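Local coordinates for protein CbsA (Xanthomonas oryzae pv. oryzae, PDB 5XYH) that probably cleaves beta-1,4-glucosidic bonds in cellulose as a cell-wall-degrading glycoside hydrolase family 6 exoglucanase, releasing cellobiose from chain ends, at residues S44-V49 and M344-A349; D99-A104 and V154-T159; F230-A235 and F269-Y274; A235-L240 and E365-S370; V277-F282 and G351-A356. One frame throughout, in Å; residues are numbered along the deposited sequence. Where two conformers were deposited one is given.

Interaction 1: S44-V49 and M344-A349; sequences SYPTYV and MPPTAA
Tyr45 and Pro345 form the tight half of this contact. The proline CB sits beneath the phenol ring, 3.9 Å from the centroid of Tyr45 and 22° off the ring normal, a CH-pi contact made over one face and displaced toward the rim nearest CE1 and CZ. CG of Tyr45 anti to the carbonyl carbon (chi1 -66°) lays the ring alongside Pro345, the two side chains running in the same direction, and Pro345 CG comes to 3.9 Å from Tyr45 OH. Ser44 OG lies above the other face of the ring and is itself tied to Val41 O. The base of the tyrosine meets the second proline, Tyr45 CB standing 3.7 Å from Pro346 CD. Pro345 suits its place by its polarised C-H bonds, Pro346 by a rigid apolar surface offered at little entropic cost.

Beyond this the fit slackens. Pro46 and Pro346 are separated by 4.1 Å from CD to CG, and the nearer approach there is to the backbone, Pro46 O to Pro346 CG at 3.5 Å. All four residues remain partly exposed, so this is a surface seam. It joins the loop between helix 33-42 and strand 49-51 to the chain entering strand 347-351; Trp359, just past strand 354-358, meets Tyr45 edge-to-face and also touches Pro346.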
# COMPACT_ATOMS: atom_id res chain seq x y z
N SER A 44 -17.48 -2.60 7.59
CA SER A 44 -17.26 -2.57 9.03
C SER A 44 -15.78 -2.55 9.40
O SER A 44 -15.45 -2.41 10.58
CB SER A 44 -17.95 -3.75 9.73
OG SER A 44 -17.34 -5.01 9.48
N TYR A 45 -14.86 -2.68 8.39
CA TYR A 45 -13.45 -2.80 8.69
C TYR A 45 -12.74 -1.45 8.54
O TYR A 45 -13.11 -0.64 7.69
CB TYR A 45 -12.78 -3.82 7.77
CG TYR A 45 -13.26 -5.24 7.97
CD1 TYR A 45 -13.14 -5.88 9.21
CD2 TYR A 45 -13.80 -5.97 6.92
CE1 TYR A 45 -13.57 -7.19 9.40
CE2 TYR A 45 -14.21 -7.28 7.09
CZ TYR A 45 -14.10 -7.88 8.33
OH TYR A 45 -14.53 -9.19 8.48
N PRO A 46 -11.74 -1.19 9.39
CA PRO A 46 -10.94 0.03 9.24
C PRO A 46 -10.23 0.06 7.89
O PRO A 46 -9.72 -0.96 7.43
CB PRO A 46 -9.93 -0.05 10.39
CG PRO A 46 -10.53 -0.98 11.38
CD PRO A 46 -11.40 -1.95 10.61
N THR A 47 -10.17 1.25 7.29
CA THR A 47 -9.43 1.49 6.06
C THR A 47 -8.59 2.75 6.21
O THR A 47 -8.97 3.68 6.94
CB THR A 47 -10.36 1.64 4.82
OG1 THR A 47 -11.36 2.63 5.09
CG2 THR A 47 -11.04 0.31 4.48
N TYR A 48 -7.44 2.79 5.54
CA TYR A 48 -6.53 3.91 5.70
C TYR A 48 -6.99 5.11 4.88
O TYR A 48 -7.61 4.97 3.82
CB TYR A 48 -5.10 3.49 5.32
CG TYR A 48 -4.36 2.93 6.51
CD1 TYR A 48 -4.89 1.88 7.24
CD2 TYR A 48 -3.14 3.49 6.95
CE1 TYR A 48 -4.26 1.37 8.35
CE2 TYR A 48 -2.50 2.97 8.07
CZ TYR A 48 -3.07 1.92 8.76
OH TYR A 48 -2.49 1.38 9.88
N VAL A 49 -6.72 6.31 5.41
CA VAL A 49 -7.11 7.57 4.77
C VAL A 49 -5.91 8.13 4.01
O VAL A 49 -4.89 8.48 4.62
CB VAL A 49 -7.59 8.60 5.81
CG1 VAL A 49 -7.78 9.95 5.14
CG2 VAL A 49 -8.86 8.12 6.49
N MET A 344 -7.04 -10.78 3.75
CA MET A 344 -7.30 -10.87 5.18
C MET A 344 -7.89 -9.56 5.68
O MET A 344 -7.38 -8.47 5.34
CB MET A 344 -6.03 -11.19 5.97
CG MET A 344 -5.57 -12.65 5.95
SD MET A 344 -6.73 -13.80 6.77
CE MET A 344 -6.70 -13.21 8.47
N PRO A 345 -8.95 -9.60 6.49
CA PRO A 345 -9.44 -8.40 7.17
C PRO A 345 -8.35 -7.79 8.05
O PRO A 345 -7.41 -8.48 8.44
CB PRO A 345 -10.60 -8.92 8.04
CG PRO A 345 -10.95 -10.27 7.45
CD PRO A 345 -9.66 -10.82 6.92
N PRO A 346 -8.45 -6.51 8.37
CA PRO A 346 -7.47 -5.91 9.29
C PRO A 346 -7.37 -6.74 10.57
O PRO A 346 -8.37 -7.06 11.19
CB PRO A 346 -8.04 -4.51 9.56
CG PRO A 346 -8.91 -4.22 8.36
CD PRO A 346 -9.50 -5.55 7.97
N THR A 347 -6.14 -7.12 10.93
CA THR A 347 -5.89 -8.10 11.99
C THR A 347 -4.69 -7.65 12.81
O THR A 347 -3.63 -7.37 12.24
CB THR A 347 -5.60 -9.50 11.41
OG1 THR A 347 -6.71 -9.97 10.62
CG2 THR A 347 -5.30 -10.51 12.52
N ALA A 348 -4.84 -7.61 14.13
CA ALA A 348 -3.76 -7.19 15.01
C ALA A 348 -2.81 -8.35 15.31
O ALA A 348 -3.26 -9.47 15.61
CB ALA A 348 -4.33 -6.62 16.31
N ALA A 349 -1.51 -8.10 15.21
CA ALA A 349 -0.47 -9.03 15.65
C ALA A 349 -0.69 -10.49 15.22
O ALA A 349 -0.71 -11.40 16.06
CB ALA A 349 -0.33 -8.95 17.17

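Interaction 2: D99-A104 and V154-T159; sequences DCHALA and VTNQST
His101 and Asn156 meet as two stacked plates, the imidazole and the carboxamide only 4° from parallel although the side chains themselves cross at about a right angle. Asn156 ND2 hovers over one face of the ring, displaced toward the rim, with His101 CG as its nearest atom at 3.3 Å. The oxygen end of the amide lies beside the far part of the ring, Asn156 OD1 to His101 NE2 being 3.6 Å. Thr159 comes from another direction: its OG1 lies in the ring plane at the edge, 3.3 Å from His101 CD2. The methyl group of the same threonine rests at 3.8 Å, CG2 of Thr159 to the carbonyl O of Cys100.

What places these groups is a pair of type I turns. Ala102 N bonds to Asp99 O and thereby presents His101 from a tight bend, where CG, trans to the backbone N (chi1 -175°), carries the imidazole across to the other segment. Thr159 N bonds to Asn156 O at 3.0 Å, which brings both partners of the ring together just after helix 150-155. Farther out, Asn152 OD1 accepts from Asn156 ND2 and helps fix the amide's rotation, while the Cys100-Cys162 disulfide ties the first loop to helix 160-167.

A flat amide and a flat heteroaromatic ring suit each other here because the amide can stack on the ring and still give an N-H to Asn152. Cohesion between the two segments therefore rests on dispersion and on weak electrostatics, probably including the slight positive charge of the imidazole C-H that faces the threonine oxygen.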
# COMPACT_ATOMS: atom_id res chain seq x y z
N ASP A 99 5.79 9.40 -7.50
CA ASP A 99 5.63 8.28 -8.42
C ASP A 99 6.52 8.44 -9.66
O ASP A 99 6.05 8.50 -10.80
CB ASP A 99 4.16 8.12 -8.81
CG ASP A 99 3.23 8.28 -7.62
OD1 ASP A 99 3.19 7.38 -6.76
OD2 ASP A 99 2.53 9.32 -7.55
N CYS A 100 7.83 8.52 -9.41
CA CYS A 100 8.75 8.85 -10.49
C CYS A 100 8.74 7.83 -11.63
O CYS A 100 9.13 8.16 -12.75
CB CYS A 100 10.17 9.00 -9.94
SG CYS A 100 10.88 7.45 -9.29
N HIS A 101 8.30 6.59 -11.37
CA HIS A 101 8.31 5.55 -12.38
C HIS A 101 6.97 5.41 -13.10
O HIS A 101 6.88 4.70 -14.11
CB HIS A 101 8.72 4.21 -11.74
CG HIS A 101 8.88 3.09 -12.73
ND1 HIS A 101 8.00 2.03 -12.80
CD2 HIS A 101 9.82 2.87 -13.69
CE1 HIS A 101 8.38 1.21 -13.77
NE2 HIS A 101 9.48 1.69 -14.32
N ALA A 102 5.93 6.10 -12.62
CA ALA A 102 4.63 6.06 -13.26
C ALA A 102 4.67 6.70 -14.64
O ALA A 102 5.43 7.64 -14.89
CB ALA A 102 3.59 6.77 -12.38
N LEU A 103 3.81 6.20 -15.53
CA LEU A 103 3.62 6.84 -16.83
C LEU A 103 2.95 8.21 -16.69
O LEU A 103 3.27 9.13 -17.45
CB LEU A 103 2.79 5.95 -17.74
CG LEU A 103 3.49 4.64 -18.12
CD1 LEU A 103 2.65 3.84 -19.08
CD2 LEU A 103 4.89 4.92 -18.69
N ALA A 104 2.03 8.35 -15.73
CA ALA A 104 1.32 9.60 -15.48
C ALA A 104 1.05 9.69 -13.98
O ALA A 104 0.05 9.17 -13.48
CB ALA A 104 0.03 9.68 -16.29
N VAL A 154 16.21 2.47 -6.07
CA VAL A 154 17.03 1.28 -6.16
C VAL A 154 16.78 0.51 -7.45
O VAL A 154 17.72 0.06 -8.10
CB VAL A 154 16.80 0.38 -4.93
CG1 VAL A 154 17.61 -0.91 -5.05
CG2 VAL A 154 17.18 1.13 -3.66
N THR A 155 15.52 0.36 -7.86
CA THR A 155 15.19 -0.53 -8.96
C THR A 155 14.96 0.18 -10.28
O THR A 155 15.06 -0.46 -11.34
CB THR A 155 13.94 -1.35 -8.63
OG1 THR A 155 12.85 -0.45 -8.38
CG2 THR A 155 14.17 -2.22 -7.40
N ASN A 156 14.67 1.48 -10.27
CA ASN A 156 14.22 2.17 -11.47
C ASN A 156 15.08 3.39 -11.77
O ASN A 156 14.59 4.39 -12.31
CB ASN A 156 12.76 2.58 -11.32
CG ASN A 156 11.83 1.40 -11.39
OD1 ASN A 156 12.05 0.47 -12.17
ND2 ASN A 156 10.78 1.42 -10.57
N GLN A 157 16.37 3.33 -11.43
CA GLN A 157 17.22 4.49 -11.65
C GLN A 157 17.40 4.82 -13.12
O GLN A 157 17.72 5.96 -13.44
CB GLN A 157 18.59 4.29 -10.99
CG GLN A 157 18.66 4.88 -9.58
CD GLN A 157 19.50 6.15 -9.49
OE1 GLN A 157 19.99 6.69 -10.50
NE2 GLN A 157 19.67 6.65 -8.26
N SER A 158 17.17 3.86 -14.03
CA SER A 158 17.26 4.19 -15.45
C SER A 158 16.12 5.08 -15.92
O SER A 158 16.26 5.73 -16.97
CB SER A 158 17.32 2.90 -16.29
OG SER A 158 16.14 2.14 -16.10
N THR A 159 15.01 5.13 -15.20
CA THR A 159 13.97 6.12 -15.52
C THR A 159 14.45 7.51 -15.12
O THR A 159 14.82 7.70 -13.95
CB THR A 159 12.67 5.78 -14.82
OG1 THR A 159 12.28 4.45 -15.16
CG2 THR A 159 11.58 6.75 -15.26

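Interaction 3: F230-A235 and F269-Y274; sequences FITNTA and FDESTY
Thr232 and Glu271 find each other through their torsions. In Thr232 a chi1 of 78° sets OG1 between the backbone N and the carbonyl carbon, turned to the helix, and leaves CG2 beside the backbone N. Glu271 folds at chi2 (-56°), so that its carboxylate curls back to the strand instead of reaching outward.

The outcome is a hydrogen bond of 2.8 Å from Thr232 OG1 to Glu271 OE1, which is approached on its anti side and somewhat out of the carboxylate plane. The amide of Asn233 stacks on the same group, their planes 21° apart, with Asn233 OD1 3.6 Å from Glu271 CD. Asparagine suits this place because it tolerates the positive phi with which the chain leaves the strand; its amide is steadied by Thr238 N at OD1 and by Asp296 O at ND2. One helical turn on, Tyr274 slides past the threonine, and Thr232 CG2 reaches 3.7 Å from Tyr274 CD2, while the phenol oxygen is bonded to Ile194 O.

The helix start is secured by its N-cap, Asp270, whose OD1 takes both Thr273 N at 2.8 Å and Thr273 OG1 at 2.7 Å. Strand 229-232 and helix 271-284 are thus joined at the head of a beta-alpha-beta crossover by a contact that is polar at Glu271 and apolar at Tyr274. All four touching residues are buried. In such surroundings the threonine hydroxyl, together with the nearby N-terminal end of the helix, would be expected to favour the negative charge of Glu271.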
# COMPACT_ATOMS: atom_id res chain seq x y z
N PHE A 230 8.00 -1.16 9.00
CA PHE A 230 7.89 -1.10 7.55
C PHE A 230 6.53 -1.64 7.14
O PHE A 230 5.89 -2.38 7.89
CB PHE A 230 9.00 -1.92 6.90
CG PHE A 230 10.38 -1.45 7.26
CD1 PHE A 230 11.02 -1.95 8.38
CD2 PHE A 230 11.03 -0.53 6.47
CE1 PHE A 230 12.30 -1.52 8.72
CE2 PHE A 230 12.30 -0.09 6.79
CZ PHE A 230 12.94 -0.60 7.92
N ILE A 231 6.08 -1.29 5.92
CA ILE A 231 4.87 -1.87 5.36
C ILE A 231 5.12 -2.30 3.93
O ILE A 231 5.73 -1.56 3.15
CB ILE A 231 3.65 -0.90 5.43
CG1 ILE A 231 2.44 -1.54 4.76
CG2 ILE A 231 3.96 0.46 4.81
CD1 ILE A 231 1.13 -0.77 4.92
N THR A 232 4.64 -3.49 3.57
CA THR A 232 4.70 -4.00 2.21
C THR A 232 3.30 -4.12 1.62
O THR A 232 2.29 -4.12 2.34
CB THR A 232 5.39 -5.38 2.16
OG1 THR A 232 4.47 -6.39 2.61
CG2 THR A 232 6.65 -5.39 3.04
N ASN A 233 3.24 -4.19 0.29
CA ASN A 233 2.03 -4.47 -0.49
C ASN A 233 1.04 -3.31 -0.54
O ASN A 233 -0.09 -3.51 -1.00
CB ASN A 233 1.28 -5.72 -0.00
CG ASN A 233 0.68 -6.53 -1.16
OD1 ASN A 233 1.29 -6.63 -2.23
ND2 ASN A 233 -0.49 -7.12 -0.93
N THR A 234 1.44 -2.11 -0.10
CA THR A 234 0.53 -0.97 -0.09
C THR A 234 -0.08 -0.77 -1.46
O THR A 234 0.63 -0.57 -2.45
CB THR A 234 1.26 0.30 0.34
OG1 THR A 234 1.83 0.12 1.65
CG2 THR A 234 0.27 1.46 0.39
N ALA A 235 -1.41 -0.85 -1.53
CA ALA A 235 -2.17 -0.66 -2.75
C ALA A 235 -1.84 -1.69 -3.83
O ALA A 235 -2.23 -1.51 -4.99
CB ALA A 235 -1.97 0.76 -3.31
N PHE A 269 7.80 -15.00 -3.62
CA PHE A 269 6.52 -15.28 -4.24
C PHE A 269 5.35 -14.61 -3.54
O PHE A 269 4.28 -14.47 -4.16
CB PHE A 269 6.23 -16.79 -4.25
CG PHE A 269 7.15 -17.60 -5.13
CD1 PHE A 269 8.14 -16.99 -5.88
CD2 PHE A 269 7.01 -18.98 -5.18
CE1 PHE A 269 8.98 -17.76 -6.68
CE2 PHE A 269 7.84 -19.75 -5.97
CZ PHE A 269 8.83 -19.14 -6.73
N ASP A 270 5.50 -14.24 -2.27
CA ASP A 270 4.39 -13.71 -1.50
C ASP A 270 4.90 -12.70 -0.48
O ASP A 270 6.12 -12.53 -0.27
CB ASP A 270 3.58 -14.84 -0.83
CG ASP A 270 4.44 -15.76 0.06
OD1 ASP A 270 5.23 -15.26 0.88
OD2 ASP A 270 4.29 -16.99 -0.05
N GLU A 271 3.95 -12.00 0.16
CA GLU A 271 4.31 -10.92 1.06
C GLU A 271 4.84 -11.42 2.40
O GLU A 271 5.63 -10.73 3.05
CB GLU A 271 3.10 -10.00 1.27
CG GLU A 271 2.72 -9.26 -0.04
CD GLU A 271 3.89 -8.48 -0.61
OE1 GLU A 271 4.28 -7.46 -0.00
OE2 GLU A 271 4.42 -8.88 -1.67
N SER A 272 4.41 -12.61 2.84
CA SER A 272 4.96 -13.16 4.07
C SER A 272 6.45 -13.44 3.93
O SER A 272 7.25 -13.05 4.78
CB SER A 272 4.20 -14.43 4.46
OG SER A 272 2.89 -14.12 4.89
N THR A 273 6.84 -14.11 2.84
CA THR A 273 8.26 -14.33 2.59
C THR A 273 9.01 -13.00 2.45
O THR A 273 10.10 -12.84 3.02
CB THR A 273 8.43 -15.19 1.32
OG1 THR A 273 7.60 -16.36 1.41
CG2 THR A 273 9.89 -15.62 1.13
N TYR A 274 8.42 -12.03 1.75
CA TYR A 274 9.07 -10.74 1.54
C TYR A 274 9.35 -10.03 2.86
O TYR A 274 10.46 -9.53 3.09
CB TYR A 274 8.19 -9.87 0.62
CG TYR A 274 8.81 -8.54 0.22
CD1 TYR A 274 10.13 -8.46 -0.19
CD2 TYR A 274 8.05 -7.36 0.24
CE1 TYR A 274 10.71 -7.24 -0.55
CE2 TYR A 274 8.61 -6.13 -0.14
CZ TYR A 274 9.94 -6.08 -0.54
OH TYR A 274 10.50 -4.89 -0.90

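Interaction 4: A235-L240 and E365-S370; sequences ANYTPL and ESDGSS
A single short hydrogen bond accounts for almost the whole of this contact: Tyr237 OH gives its proton to Asp367 OD2 over 2.6 Å, and these are the sole residues of the two segments that touch. The phenol oxygen meets OD2 nearly in line with the carboxylate's own C-O bond. Ring and carboxylate planes stand 82° apart, with OD2 near the plane of the ring at its edge, so the groups share little surface and meet through oxygen alone. Tyrosine suits the role because its long, stiff side chain can carry a hydroxyl across the gap between two loops; CG lies anti to the carbonyl carbon (chi1 -57°), which points the ring and its OH across to Asp367.

Local bonds shape the backbone round each partner. Tyr237 N donates to Asn236 OD1 at 2.7 Å, fairly straight at the hydrogen but reaching the oxygen side-on, at 97° to its C=O bond. In the other segment Ser366 forms an ST turn, its OG accepting from Gly368 N at 3.1 Å, and this bend brackets Asp367. Gly368 adopts backbone angles at which a side chain would run into the preceding carbonyl oxygen. The second carboxylate oxygen of Asp367 makes a salt bridge with Arg299, whose guanidinium also holds Ala235 O.

Both segments are loops, one following strand 229-232 and the other following strand 354-358, so the bond spans the C-terminal ends of parallel strands, the side on which the substrate cleft of family 6 glycoside hydrolases lies.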
# COMPACT_ATOMS: atom_id res chain seq x y z
N ALA A 235 -1.41 -0.85 -1.53
CA ALA A 235 -2.17 -0.66 -2.75
C ALA A 235 -1.84 -1.69 -3.83
O ALA A 235 -2.23 -1.51 -4.99
CB ALA A 235 -1.97 0.76 -3.31
N ASN A 236 -1.13 -2.77 -3.49
CA ASN A 236 -0.88 -3.80 -4.50
C ASN A 236 -1.66 -5.08 -4.16
O ASN A 236 -2.52 -5.10 -3.26
CB ASN A 236 0.62 -4.09 -4.66
CG ASN A 236 0.98 -4.48 -6.10
OD1 ASN A 236 0.70 -5.60 -6.55
ND2 ASN A 236 1.59 -3.54 -6.84
N TYR A 237 -1.32 -6.16 -4.86
CA TYR A 237 -2.14 -7.36 -4.91
C TYR A 237 -1.40 -8.66 -4.59
O TYR A 237 -2.00 -9.74 -4.72
CB TYR A 237 -2.77 -7.49 -6.31
CG TYR A 237 -3.61 -6.31 -6.77
CD1 TYR A 237 -3.04 -5.22 -7.42
CD2 TYR A 237 -4.99 -6.29 -6.56
CE1 TYR A 237 -3.83 -4.14 -7.88
CE2 TYR A 237 -5.78 -5.24 -6.99
CZ TYR A 237 -5.20 -4.16 -7.65
OH TYR A 237 -6.02 -3.12 -8.07
N THR A 238 -0.13 -8.60 -4.24
CA THR A 238 0.65 -9.83 -4.11
C THR A 238 0.14 -10.63 -2.92
O THR A 238 -0.08 -10.06 -1.84
CB THR A 238 2.13 -9.50 -3.97
OG1 THR A 238 2.57 -8.80 -5.14
CG2 THR A 238 2.95 -10.77 -3.81
N PRO A 239 -0.09 -11.93 -3.07
CA PRO A 239 -0.77 -12.67 -2.01
C PRO A 239 0.04 -12.75 -0.73
O PRO A 239 1.27 -12.63 -0.72
CB PRO A 239 -0.99 -14.06 -2.63
CG PRO A 239 -0.10 -14.14 -3.81
CD PRO A 239 0.10 -12.73 -4.30
N LEU A 240 -0.68 -12.92 0.37
CA LEU A 240 -0.06 -13.18 1.67
C LEU A 240 0.78 -14.44 1.62
O LEU A 240 1.94 -14.46 2.07
CB LEU A 240 -1.15 -13.29 2.74
CG LEU A 240 -0.75 -13.27 4.21
CD1 LEU A 240 0.08 -12.04 4.51
CD2 LEU A 240 -1.99 -13.34 5.10
N GLU A 365 -11.86 1.47 -4.49
CA GLU A 365 -11.37 2.73 -5.04
C GLU A 365 -10.46 2.48 -6.23
O GLU A 365 -9.68 1.52 -6.25
CB GLU A 365 -10.67 3.55 -3.95
CG GLU A 365 -11.67 4.08 -2.92
CD GLU A 365 -11.03 4.77 -1.74
OE1 GLU A 365 -9.78 4.81 -1.69
OE2 GLU A 365 -11.76 5.22 -0.82
N SER A 366 -10.60 3.32 -7.25
CA SER A 366 -9.88 3.13 -8.50
C SER A 366 -8.41 3.50 -8.35
O SER A 366 -8.05 4.45 -7.65
CB SER A 366 -10.52 3.98 -9.59
OG SER A 366 -9.80 3.85 -10.80
N ASP A 367 -7.55 2.72 -9.03
CA ASP A 367 -6.11 3.00 -9.11
C ASP A 367 -5.79 4.01 -10.21
O ASP A 367 -4.63 4.45 -10.31
CB ASP A 367 -5.34 1.71 -9.37
CG ASP A 367 -5.51 0.68 -8.23
OD1 ASP A 367 -5.54 1.12 -7.06
OD2 ASP A 367 -5.62 -0.54 -8.52
N GLY A 368 -6.76 4.38 -11.02
CA GLY A 368 -6.60 5.32 -12.12
C GLY A 368 -7.62 4.99 -13.20
O GLY A 368 -8.08 3.86 -13.36
N SER A 369 -7.97 6.00 -13.99
CA SER A 369 -8.98 5.82 -15.02
C SER A 369 -8.39 5.12 -16.24
O SER A 369 -7.17 5.14 -16.47
CB SER A 369 -9.55 7.18 -15.41
OG SER A 369 -8.48 8.07 -15.71
N SER A 370 -9.25 4.46 -16.99
CA SER A 370 -8.84 3.71 -18.17
C SER A 370 -8.78 4.57 -19.43
O SER A 370 -8.52 4.05 -20.52
CB SER A 370 -9.79 2.53 -18.40
OG SER A 370 -11.14 2.94 -18.31

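Interaction 5: V277-F282 and G351-A356; sequences VLYNAF and GGHIHA
Tyr279 and His353 lie face to face, the stack fastening a helix of the distorted beta/alpha barrel of glycoside hydrolase family 6 to the turn ahead of strand 354-358. The centroids are 3.5 Å apart and the planes differ by 10°, so overlap is close to complete. His353 CD2 stands over the middle of the phenol ring, and Tyr279 CZ, in turn, over the middle of the imidazole. Although the ring planes are nearly parallel, the side chains cross at about a right angle.

CG of Tyr279 is trans to the backbone N (chi1 173°), which carries the ring off helix 271-284 toward the sheet. The histidine is delivered by a type II' turn from Gly351 to Ile354, closed by Ile354 N to Gly351 O at 3.2 Å. Gly352 suits the second position of that turn, where phi is positive, and His353 follows with its CB also over the phenol face, 4.2 Å from the centroid of the Tyr279 ring.

A tyrosine fits this site because its ring can stack while its hydroxyl is used elsewhere: OH is hydrogen-bonded to Ser289 O, in the link between the helix and strand 292-296. That bond should limit how far the ring can shift. The imidazole, belonging to the partly exposed residue of the pair, runs out over the oxygen end of the phenol, and the shortest approach of the two side chains is found there, 3.2 Å from Tyr279 OH to His353 CE1.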
# COMPACT_ATOMS: atom_id res chain seq x y z
N VAL A 277 12.26 -11.76 4.77
CA VAL A 277 13.55 -11.47 4.14
C VAL A 277 14.02 -10.07 4.52
O VAL A 277 15.19 -9.87 4.88
CB VAL A 277 13.42 -11.66 2.62
CG1 VAL A 277 14.47 -10.88 1.88
CG2 VAL A 277 13.49 -13.15 2.28
N LEU A 278 13.12 -9.09 4.47
CA LEU A 278 13.50 -7.72 4.82
C LEU A 278 13.84 -7.60 6.30
O LEU A 278 14.84 -6.98 6.66
CB LEU A 278 12.37 -6.76 4.44
CG LEU A 278 12.24 -6.51 2.94
CD1 LEU A 278 11.07 -5.58 2.65
CD2 LEU A 278 13.53 -5.93 2.39
N TYR A 279 13.00 -8.18 7.16
CA TYR A 279 13.24 -8.14 8.60
C TYR A 279 14.65 -8.62 8.94
O TYR A 279 15.39 -7.95 9.67
CB TYR A 279 12.20 -8.99 9.33
CG TYR A 279 12.50 -9.11 10.80
CD1 TYR A 279 12.05 -8.15 11.71
CD2 TYR A 279 13.27 -10.17 11.29
CE1 TYR A 279 12.34 -8.24 13.07
CE2 TYR A 279 13.57 -10.27 12.65
CZ TYR A 279 13.10 -9.30 13.53
OH TYR A 279 13.39 -9.39 14.87
N ASN A 280 15.05 -9.78 8.40
CA ASN A 280 16.37 -10.33 8.70
C ASN A 280 17.47 -9.43 8.18
O ASN A 280 18.50 -9.25 8.83
CB ASN A 280 16.49 -11.74 8.11
CG ASN A 280 15.64 -12.73 8.85
OD1 ASN A 280 15.46 -12.61 10.06
ND2 ASN A 280 15.10 -13.70 8.14
N ALA A 281 17.28 -8.85 7.00
CA ALA A 281 18.29 -7.96 6.45
C ALA A 281 18.42 -6.69 7.29
O ALA A 281 19.53 -6.18 7.48
CB ALA A 281 17.95 -7.62 5.01
N PHE A 282 17.30 -6.15 7.79
CA PHE A 282 17.39 -4.92 8.58
C PHE A 282 18.03 -5.20 9.94
O PHE A 282 18.90 -4.44 10.39
CB PHE A 282 16.01 -4.28 8.75
CG PHE A 282 15.60 -3.42 7.59
CD1 PHE A 282 16.34 -2.30 7.26
CD2 PHE A 282 14.50 -3.74 6.83
CE1 PHE A 282 15.98 -1.51 6.18
CE2 PHE A 282 14.13 -2.96 5.77
CZ PHE A 282 14.87 -1.84 5.43
N GLY A 351 1.17 -12.72 13.94
CA GLY A 351 2.24 -13.65 14.24
C GLY A 351 3.62 -13.11 13.86
O GLY A 351 3.80 -12.34 12.93
N GLY A 352 4.62 -13.53 14.63
CA GLY A 352 5.99 -13.17 14.31
C GLY A 352 6.20 -11.67 14.37
O GLY A 352 5.69 -10.98 15.26
N HIS A 353 6.94 -11.15 13.39
CA HIS A 353 7.27 -9.74 13.33
C HIS A 353 6.23 -8.93 12.54
O HIS A 353 6.51 -7.79 12.18
CB HIS A 353 8.67 -9.56 12.74
CG HIS A 353 9.67 -10.50 13.32
ND1 HIS A 353 10.10 -10.42 14.63
CD2 HIS A 353 10.31 -11.58 12.78
CE1 HIS A 353 10.96 -11.40 14.87
NE2 HIS A 353 11.11 -12.11 13.77
N ILE A 354 5.06 -9.50 12.28
CA ILE A 354 3.98 -8.77 11.60
C ILE A 354 3.17 -8.04 12.65
O ILE A 354 2.44 -8.68 13.42
CB ILE A 354 3.09 -9.71 10.77
CG1 ILE A 354 3.94 -10.55 9.81
CG2 ILE A 354 2.01 -8.92 10.04
CD1 ILE A 354 4.78 -9.73 8.85
N HIS A 355 3.28 -6.71 12.69
CA HIS A 355 2.51 -5.95 13.67
C HIS A 355 1.01 -6.01 13.36
O HIS A 355 0.19 -6.03 14.28
CB HIS A 355 2.99 -4.49 13.73
CG HIS A 355 4.19 -4.29 14.62
ND1 HIS A 355 4.71 -3.04 14.89
CD2 HIS A 355 4.96 -5.17 15.30
CE1 HIS A 355 5.74 -3.16 15.71
NE2 HIS A 355 5.92 -4.44 15.96
N ALA A 356 0.64 -6.04 12.08
CA ALA A 356 -0.78 -6.03 11.74
C ALA A 356 -0.94 -6.29 10.25
O ALA A 356 -0.05 -5.99 9.46
CB ALA A 356 -1.44 -4.69 12.10

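Overall arrangement
Interaction 3 is wholly buried and combines a hydrogen bond with stacking, whereas interaction 1 is a surface seam of prolines against a tyrosine; interactions 2, 4 and 5 are partly buried. Interactions 3 and 5 hold successive parts of helix 271-284 and touch through Phe230 and Phe282. Interactions 1 and 5 meet where strands 347-351 and 354-358 pair. Interaction 4, one polar bond between loops, is tied to interaction 3 by probable hydrogen bonds (Glu271 N to Pro239 O, Thr238 N to Asn233 OD1) and touches interaction 1 through Leu240 and Met344. Interaction 2 stands apart, its centre about 30 Å from that of interaction 1. Flat-group stacking recurs in interactions 2, 3 and 5.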